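Side-chain contacts in tyrosine specific protein phosphatase (Trypanosoma cruzi, PDB 4AZ1), which probably removes phosphate groups from phosphotyrosine residues in proteins, as other members of the protein tyrosine phosphatase family do: residues Ile117-Leu122 with Ile230-Thr235; Val189-Trp194 with Glu207-Asn212. One frame throughout, in Å; residues are numbered along the deposited sequence.

Interaction 1: residues Ile117-Leu122 with Ile230-Thr235. With FMT (formic acid), chain G; FMT (formic acid), chain D.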
loop_
_atom_site.group_PDB
_atom_site.type_symbol
_atom_site.label_atom_id
_atom_site.label_comp_id
_atom_site.label_asym_id
_atom_site.label_seq_id
_atom_site.Cartn_x
_atom_site.Cartn_y
_atom_site.Cartn_z
ATOM N N ILE A 117 -1.085 -18.043 2.167
ATOM C CA ILE A 117 -0.716 -18.567 3.467
ATOM C C ILE A 117 0.357 -17.683 4.063
ATOM O O ILE A 117 1.379 -17.422 3.423
ATOM C CB ILE A 117 -0.187 -19.993 3.374
ATOM C CG1 ILE A 117 -1.289 -20.911 2.849
ATOM C CG2 ILE A 117 0.305 -20.477 4.750
ATOM C CD1 ILE A 117 -0.874 -22.352 2.793
ATOM N N MET A 118 0.093 -17.200 5.279
ATOM C CA MET A 118 0.996 -16.311 5.982
ATOM C C MET A 118 1.506 -17.060 7.211
ATOM O O MET A 118 0.713 -17.456 8.074
ATOM C CB MET A 118 0.244 -15.029 6.400
ATOM C CG MET A 118 1.097 -14.081 7.223
ATOM S SD MET A 118 0.144 -12.617 7.667
ATOM C CE MET A 118 1.316 -11.839 8.782
ATOM N N VAL A 119 2.822 -17.269 7.279
ATOM C CA VAL A 119 3.411 -18.062 8.353
ATOM C C VAL A 119 4.256 -17.213 9.310
ATOM O O VAL A 119 5.435 -17.491 9.555
ATOM C CB VAL A 119 4.263 -19.242 7.774
ATOM C CG1 VAL A 119 4.610 -20.214 8.860
ATOM C CG2 VAL A 119 3.467 -19.985 6.721
ATOM N N THR A 120 3.651 -16.166 9.845
ATOM C CA THR A 120 4.315 -15.312 10.814
ATOM C C THR A 120 3.244 -14.499 11.523
ATOM O O THR A 120 2.136 -14.345 10.999
ATOM C CB THR A 120 5.328 -14.336 10.114
ATOM O OG1 THR A 120 5.997 -13.540 11.096
ATOM C CG2 THR A 120 4.601 -13.403 9.129
ATOM N N LYS A 121 3.562 -13.989 12.712
ATOM C CA LYS A 121 2.810 -12.856 13.255
ATOM C C LYS A 121 3.315 -11.564 12.635
ATOM O O LYS A 121 4.411 -11.523 12.048
ATOM C CB LYS A 121 2.946 -12.760 14.776
ATOM C CG LYS A 121 2.402 -13.975 15.513
ATOM C CD LYS A 121 2.346 -13.696 16.991
ATOM C CE LYS A 121 3.281 -14.606 17.734
ATOM N NZ LYS A 121 2.870 -14.656 19.161
ATOM N N LEU A 122 2.517 -10.509 12.789
ATOM C CA LEU A 122 2.884 -9.168 12.348
ATOM C C LEU A 122 4.149 -8.710 13.066
ATOM O O LEU A 122 5.011 -8.061 12.460
ATOM C CB LEU A 122 1.734 -8.181 12.666
ATOM C CG LEU A 122 0.445 -8.425 11.865
ATOM C CD1 LEU A 122 -0.736 -7.581 12.443
ATOM C CD2 LEU A 122 0.678 -8.097 10.390
ATOM N N ILE A 230 11.651 -16.470 2.765
ATOM C CA ILE A 230 12.557 -17.573 2.441
ATOM C C ILE A 230 12.710 -18.582 3.583
ATOM O O ILE A 230 13.306 -19.647 3.398
ATOM C CB ILE A 230 13.986 -17.092 2.025
ATOM C CG1 ILE A 230 14.649 -16.272 3.137
ATOM C CG2 ILE A 230 13.976 -16.343 0.681
ATOM C CD1 ILE A 230 16.155 -15.908 2.819
ATOM N N GLY A 231 12.206 -18.241 4.765
ATOM C CA GLY A 231 12.493 -19.047 5.943
ATOM C C GLY A 231 11.426 -20.087 6.216
ATOM O O GLY A 231 11.472 -21.204 5.673
ATOM N N ARG A 232 10.470 -19.717 7.057
ATOM C CA ARG A 232 9.311 -20.548 7.322
ATOM C C ARG A 232 8.542 -20.811 6.025
ATOM O O ARG A 232 7.933 -21.867 5.856
ATOM C CB ARG A 232 8.416 -19.856 8.382
ATOM C CG ARG A 232 9.060 -19.851 9.793
ATOM C CD ARG A 232 8.340 -18.920 10.761
ATOM N NE ARG A 232 8.669 -17.522 10.507
ATOM C CZ ARG A 232 8.102 -16.493 11.137
ATOM N NH1 ARG A 232 7.177 -16.697 12.065
ATOM N NH2 ARG A 232 8.468 -15.259 10.836
ATOM N N THR A 233 8.573 -19.843 5.113
ATOM C CA THR A 233 7.949 -19.995 3.804
ATOM C C THR A 233 8.572 -21.179 3.051
ATOM O O THR A 233 7.859 -22.025 2.488
ATOM C CB THR A 233 8.158 -18.720 2.975
ATOM O OG1 THR A 233 7.339 -17.673 3.509
ATOM C CG2 THR A 233 7.810 -18.969 1.507
ATOM N N GLY A 234 9.902 -21.238 3.054
ATOM C CA GLY A 234 10.631 -22.343 2.437
ATOM C C GLY A 234 10.357 -23.702 3.068
ATOM O O GLY A 234 10.230 -24.699 2.357
ATOM N N THR A 235 10.249 -23.747 4.395
ATOM C CA THR A 235 9.925 -24.995 5.084
ATOM C C THR A 235 8.551 -25.524 4.680
ATOM O O THR A 235 8.378 -26.727 4.410
ATOM C CB THR A 235 9.926 -24.796 6.613
ATOM O OG1 THR A 235 11.250 -24.469 7.055
ATOM C CG2 THR A 235 9.438 -26.052 7.329
HETATM C C FMT G . -0.805 -11.326 14.526
HETATM O O1 FMT G . -0.212 -11.361 13.448
HETATM O O2 FMT G . -0.264 -11.550 15.612
HETATM C C FMT D . 11.346 -14.259 8.535
HETATM O O1 FMT D . 10.164 -14.416 8.850
HETATM O O2 FMT D . 11.703 -13.847 7.428
#
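R232 reaches from the start of helix 232-247 across the chain that leaves strand 115-118, passing V119 and ending against T120. It is the arginine of the tyrosine phosphatase signature motif, whose loop, running from C226 to R232, forms the phosphate-binding P-loop. G231 precedes it at the N-cap of the helix. The first carbon, CB of R232, lies 3.9 Å from V119 CG1, and the two side chains run alongside one another with opposite headings. CD of R232 then comes 3.5 Å from V119 O, and a bend at chi3 (-76°) carries the guanidinium over the same carbonyl. V119 O stands 3.0 Å above the guanidinium plane, displaced toward the rim. R232 NH1 is thus 3.2 Å from V119 O, and NE is also close to it, yet for both the angle is too poor for a hydrogen bond; T120 N lies over the same face. NH1 is engaged by E124 in a salt bridge and by the carbonyl of W194, which together would restrict rotation of the group. At the tip, R232 NH2 makes a weak bond to T120 OG1 (3.0 Å, 131°). A nearly straight one joins R232 NH2 to O1 of the chain D formic acid (2.7 Å, 165°), which meets the guanidinium at its edge. That molecule, probably from the crystallisation liquor, also accepts bonds from the backbone N of S227 and A228, consistent with a site made for the substrate phosphate. Besides receiving the weak bond from R232 NH2, the hydroxyl T120 OG1 hydrogen-bonds K121 O at 2.7 Å, in the carbonyl plane on a lone pair.

Interaction 2: residues Val189-Trp194 with Glu207-Asn212. With FMT (formic acid), chain G.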
loop_
_atom_site.group_PDB
_atom_site.type_symbol
_atom_site.label_atom_id
_atom_site.label_comp_id
_atom_site.label_asym_id
_atom_site.label_seq_id
_atom_site.Cartn_x
_atom_site.Cartn_y
_atom_site.Cartn_z
ATOM N N VAL A 189 -4.850 -17.612 5.074
ATOM C CA VAL A 189 -4.718 -18.446 6.263
ATOM C C VAL A 189 -3.451 -17.976 6.982
ATOM O O VAL A 189 -2.365 -18.013 6.412
ATOM C CB VAL A 189 -4.587 -19.938 5.882
ATOM C CG1 VAL A 189 -4.577 -20.822 7.136
ATOM C CG2 VAL A 189 -5.744 -20.360 4.971
ATOM N N GLN A 190 -3.588 -17.504 8.215
ATOM C CA GLN A 190 -2.419 -17.059 8.963
ATOM C C GLN A 190 -2.123 -18.036 10.097
ATOM O O GLN A 190 -2.996 -18.355 10.908
ATOM C CB GLN A 190 -2.617 -15.638 9.524
ATOM C CG GLN A 190 -1.385 -15.077 10.268
ATOM C CD GLN A 190 -1.666 -13.742 10.938
ATOM O OE1 GLN A 190 -2.820 -13.302 11.000
ATOM N NE2 GLN A 190 -0.608 -13.081 11.437
ATOM N N TYR A 191 -0.878 -18.496 10.155
ATOM C CA TYR A 191 -0.441 -19.395 11.211
ATOM C C TYR A 191 0.536 -18.635 12.105
ATOM O O TYR A 191 1.617 -18.211 11.655
ATOM C CB TYR A 191 0.220 -20.627 10.581
ATOM C CG TYR A 191 0.895 -21.556 11.560
ATOM C CD1 TYR A 191 0.310 -21.850 12.774
ATOM C CD2 TYR A 191 2.127 -22.147 11.257
ATOM C CE1 TYR A 191 0.927 -22.692 13.681
ATOM C CE2 TYR A 191 2.744 -23.006 12.146
ATOM C CZ TYR A 191 2.139 -23.274 13.360
ATOM O OH TYR A 191 2.739 -24.127 14.265
ATOM N N THR A 192 0.149 -18.464 13.371
ATOM C CA THR A 192 0.900 -17.628 14.314
ATOM C C THR A 192 1.557 -18.443 15.427
ATOM O O THR A 192 1.992 -17.879 16.437
ATOM C CB THR A 192 -0.020 -16.580 14.998
ATOM O OG1 THR A 192 -1.073 -17.258 15.692
ATOM C CG2 THR A 192 -0.615 -15.623 13.993
ATOM N N GLY A 193 1.632 -19.761 15.254
ATOM C CA GLY A 193 2.170 -20.612 16.305
ATOM C C GLY A 193 3.586 -21.103 16.024
ATOM O O GLY A 193 4.068 -22.032 16.678
ATOM N N TRP A 194 4.256 -20.487 15.052
ATOM C CA TRP A 194 5.630 -20.844 14.734
ATOM C C TRP A 194 6.485 -19.569 14.600
ATOM O O TRP A 194 6.555 -18.961 13.528
ATOM C CB TRP A 194 5.657 -21.669 13.442
ATOM C CG TRP A 194 7.033 -22.072 13.020
ATOM C CD1 TRP A 194 8.171 -22.008 13.771
ATOM C CD2 TRP A 194 7.422 -22.606 11.747
ATOM N NE1 TRP A 194 9.236 -22.477 13.054
ATOM C CE2 TRP A 194 8.809 -22.845 11.806
ATOM C CE3 TRP A 194 6.732 -22.908 10.569
ATOM C CZ2 TRP A 194 9.523 -23.368 10.732
ATOM C CZ3 TRP A 194 7.446 -23.427 9.498
ATOM C CH2 TRP A 194 8.823 -23.653 9.591
ATOM N N GLU A 207 0.314 -29.603 9.172
ATOM C CA GLU A 207 -0.557 -30.522 8.425
ATOM C C GLU A 207 -1.870 -29.855 7.980
ATOM O O GLU A 207 -2.361 -30.096 6.871
ATOM C CB GLU A 207 -0.851 -31.774 9.250
ATOM C CG GLU A 207 0.280 -32.821 9.258
ATOM C CD GLU A 207 0.408 -33.602 7.941
ATOM O OE1 GLU A 207 -0.321 -33.286 6.974
ATOM O OE2 GLU A 207 1.244 -34.538 7.875
ATOM N N ALA A 208 -2.424 -29.003 8.842
ATOM C CA ALA A 208 -3.672 -28.318 8.541
ATOM C C ALA A 208 -3.447 -27.331 7.391
ATOM O O ALA A 208 -4.260 -27.235 6.467
ATOM C CB ALA A 208 -4.183 -27.595 9.773
ATOM N N LEU A 209 -2.336 -26.609 7.446
ATOM C CA LEU A 209 -1.959 -25.719 6.351
ATOM C C LEU A 209 -1.838 -26.478 5.027
ATOM O O LEU A 209 -2.336 -26.017 3.993
ATOM C CB LEU A 209 -0.644 -25.005 6.655
ATOM C CG LEU A 209 -0.620 -23.916 7.726
ATOM C CD1 LEU A 209 0.733 -23.240 7.703
ATOM C CD2 LEU A 209 -1.724 -22.886 7.492
ATOM N N LEU A 210 -1.191 -27.642 5.061
ATOM C CA LEU A 210 -0.990 -28.418 3.842
ATOM C C LEU A 210 -2.315 -28.958 3.310
ATOM O O LEU A 210 -2.485 -29.125 2.099
ATOM C CB LEU A 210 0.022 -29.543 4.071
ATOM C CG LEU A 210 1.414 -29.030 4.462
ATOM C CD1 LEU A 210 2.322 -30.185 4.808
ATOM C CD2 LEU A 210 2.008 -28.221 3.324
ATOM N N THR A 211 -3.250 -29.228 4.217
ATOM C CA THR A 211 -4.594 -29.636 3.815
ATOM C C THR A 211 -5.252 -28.513 3.019
ATOM O O THR A 211 -5.854 -28.764 1.975
ATOM C CB THR A 211 -5.451 -30.037 5.021
ATOM O OG1 THR A 211 -4.981 -31.292 5.530
ATOM C CG2 THR A 211 -6.920 -30.175 4.630
ATOM N N ASN A 212 -5.112 -27.276 3.493
ATOM C CA ASN A 212 -5.590 -26.134 2.725
ATOM C C ASN A 212 -4.979 -26.095 1.336
ATOM O O ASN A 212 -5.700 -25.941 0.357
ATOM C CB ASN A 212 -5.306 -24.812 3.442
ATOM C CG ASN A 212 -6.194 -24.606 4.640
ATOM O OD1 ASN A 212 -5.743 -24.146 5.684
ATOM N ND2 ASN A 212 -7.462 -24.977 4.506
HETATM C C FMT G . -0.805 -11.326 14.526
HETATM O O1 FMT G . -0.212 -11.361 13.448
HETATM O O2 FMT G . -0.264 -11.550 15.612
#
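The phenol ring of Y191 is approached obliquely by L209 CD1, which lies 4.0 Å from Y191 CD2; the two side chains, rather than the ring and the methyl, run roughly perpendicular. One face of the ring has W194 N above it, 3.9 Å from the plane and offset toward the rim, where the chain curls back after the strand. L209 CD1 is about as near the start of the side chain, at 3.9 Å from Y191 CB. The other flat group is the amide of N212, whose side chain comes from the opposite direction to that of V189 and sets OD1 against both valine methyls, 3.8 Å from V189 CG1 and 3.9 Å from V189 CG2. This oxygen is not left to the methyls, since R171 NH2 hydrogen-bonds it. The two methyls of L209 split between Y191 and V189. With V189 CG1 anti to the valine N (chi1 -175°), that methyl is turned toward L209 CD2 and packs on it at 3.5 Å. No hydrogen bond joins the segments; the contact is largely apolar and mostly buried. Q190 projects from the other side of the strand, its NE2 bonding O1 of the chain G formic acid at 2.7 Å. Strand 189-191 and helix 207-212 run nearly antiparallel (164°), their axes 10.3 Å apart, as the first half of a beta-alpha-beta crossover that leads through helix 203-215 to strand 222-225. The helix lies across one face of the mixed sheet: L209 also touches I117 of strand 115-118 and I169 of strand 169-177, and L210 packs against helix 232-247.

Of the four segments, 117-122 comes first, at the end of strand 115-118; the chain then builds the antiparallel strands before returning through strand 184-191 to 189-194. A short loop beginning at W194, the WPD loop of this family, leads to helix 203-215, so interaction 2 closes a link of 12 residues. Only after strand 222-225 and the P-loop does 230-235 close interaction 1, whose 107-residue loop encloses interaction 2 entirely. The two are joined directly: M118 O and Y191 N pair between neighbouring strands, and T235 packs on W194. Together they tie the central sheet to helices 203-215 and 232-247, and thereby to the phosphate-binding loop.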